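PDB 3C24: putative oxidoreductase from Jannaschia sp., which is probably an NAD(P)-dependent oxidoreductase, pairing a Rossmann-type nucleotide-binding domain with a helical dimerisation domain. Local coordinates for residues 194-197 and 198-202. Residues are numbered along the deposited sequence; the frame is centred on the assembly and turned at random. Where two conformers were deposited one is given.
Sequences LSEM and VAMPF
Pro-201 packs its ring against the turn of helix before it: CD lies 3.3 Å from the carbonyl oxygen of Glu-196, and CG reaches the O of Met-197, also at 3.3 Å. The ring nitrogen carries no hydrogen, so Pro-201 gives neither carbonyl a backbone bond, and Met-197 O is buried without a polar partner. The wider pi-type turn at 194-197 shows in the five-residue step of two bonds. Ala-199 N bonds the O of Leu-194, 2.9 Å away and almost straight at 168°, while Met-200 N to Ser-195 O, at 3.1 Å, is a weak, bent bond. Beside this backbone, Glu-196 and selenomethionine Met-200 run alongside each other. The Met-200 side chain leaves with CG opposite the backbone N (chi1 -170°), then bends at the next two torsions; in the conformer given, one of two, this tentatively puts its methyl CE 3.8 Å from CG of Glu-196. Without the ring, as with an alanine here, the space beside the O atoms of Glu-196 and Met-197 would probably be left unfilled.

Farther out, Val-198 and Leu-194 touch Leu-271, whereas Met-200 packs on Trp-239 of the second subunit and Phe-202 meets its own counterpart there. This is a pi-type turn running into a proline kink, in a part of the long helix 184-217 that packs against the second subunit.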
loop_
_atom_site.group_PDB
_atom_site.type_symbol
_atom_site.label_atom_id
_atom_site.label_comp_id
_atom_site.label_asym_id
_atom_site.label_seq_id
_atom_site.Cartn_x
_atom_site.Cartn_y
_atom_site.Cartn_z
ATOM N N LEU A 194 12.976 -2.834 -8.195
ATOM C CA LEU A 194 11.879 -3.087 -7.279
ATOM C C LEU A 194 10.892 -1.920 -7.285
ATOM O O LEU A 194 9.682 -2.101 -7.363
ATOM C CB LEU A 194 12.445 -3.411 -5.886
ATOM C CG LEU A 194 11.600 -4.085 -4.844
ATOM C CD1 LEU A 194 11.207 -5.508 -5.317
ATOM C CD2 LEU A 194 12.420 -4.039 -3.511
ATOM N N SER A 195 11.413 -0.693 -7.320
ATOM C CA SER A 195 10.574 0.490 -7.186
ATOM C C SER A 195 9.759 0.797 -8.436
ATOM O O SER A 195 8.541 1.111 -8.374
ATOM C CB SER A 195 11.429 1.737 -6.827
ATOM O OG SER A 195 12.297 2.121 -7.843
ATOM N N GLU A 196 10.406 0.687 -9.575
ATOM C CA GLU A 196 9.763 1.100 -10.821
ATOM C C GLU A 196 9.332 0.043 -11.774
ATOM O O GLU A 196 8.422 0.267 -12.577
ATOM C CB GLU A 196 10.649 2.081 -11.533
ATOM C CG GLU A 196 10.994 3.219 -10.584
ATOM C CD GLU A 196 12.005 4.148 -11.176
ATOM O OE1 GLU A 196 13.187 4.056 -10.779
ATOM O OE2 GLU A 196 11.624 4.933 -12.061
HETATM N N MSE A 197 9.961 -1.127 -11.679
HETATM C CA MSE A 197 9.645 -2.259 -12.560
HETATM C C MSE A 197 8.637 -3.194 -11.935
HETATM O O MSE A 197 7.930 -3.907 -12.626
HETATM C CB MSE A 197 10.902 -3.059 -12.925
HETATM C CG MSE A 197 11.892 -2.335 -13.800
HETATM SE SE MSE A 197 11.283 -1.991 -15.634
HETATM C CE MSE A 197 10.997 -3.810 -16.198
ATOM N N VAL A 198 8.571 -3.173 -10.619
ATOM C CA VAL A 198 7.650 -4.064 -9.886
ATOM C C VAL A 198 6.569 -3.291 -9.205
ATOM O O VAL A 198 5.397 -3.440 -9.531
ATOM C CB VAL A 198 8.356 -4.968 -8.848
ATOM C CG1 VAL A 198 7.334 -5.851 -8.135
ATOM C CG2 VAL A 198 9.428 -5.827 -9.524
ATOM N N ALA A 199 6.946 -2.445 -8.255
ATOM C CA ALA A 199 5.915 -1.741 -7.470
ATOM C C ALA A 199 5.065 -0.777 -8.283
ATOM O O ALA A 199 3.832 -0.738 -8.161
ATOM C CB ALA A 199 6.530 -0.991 -6.264
HETATM N N MSE A 200 5.697 0.003 -9.133
HETATM C CA MSE A 200 4.967 1.024 -9.890
HETATM C C MSE A 200 3.881 0.479 -10.801
HETATM O O MSE A 200 2.757 0.986 -10.837
HETATM C CB MSE A 200 5.876 1.869 -10.751
HETATM C CG MSE A 200 5.092 3.006 -11.282
HETATM SE SE MSE A 200 5.447 4.474 -10.125
HETATM C CE MSE A 200 7.372 4.358 -10.799
ATOM N N PRO A 201 4.180 -0.583 -11.576
ATOM C CA PRO A 201 3.069 -1.060 -12.399
ATOM C C PRO A 201 1.909 -1.610 -11.605
ATOM O O PRO A 201 0.772 -1.507 -12.064
ATOM C CB PRO A 201 3.694 -2.214 -13.239
ATOM C CG PRO A 201 5.073 -2.309 -12.915
ATOM C CD PRO A 201 5.470 -1.189 -11.977
ATOM N N PHE A 202 2.206 -2.187 -10.446
ATOM C CA PHE A 202 1.196 -2.709 -9.458
ATOM C C PHE A 202 0.299 -1.599 -9.015
ATOM O O PHE A 202 -0.920 -1.642 -9.092
ATOM C CB PHE A 202 1.903 -3.278 -8.177
ATOM C CG PHE A 202 1.089 -3.191 -6.817
ATOM C CD1 PHE A 202 -0.165 -3.753 -6.659
ATOM C CD2 PHE A 202 1.664 -2.632 -5.681
ATOM C CE1 PHE A 202 -0.871 -3.703 -5.414
ATOM C CE2 PHE A 202 0.960 -2.553 -4.468
ATOM C CZ PHE A 202 -0.298 -3.107 -4.338
#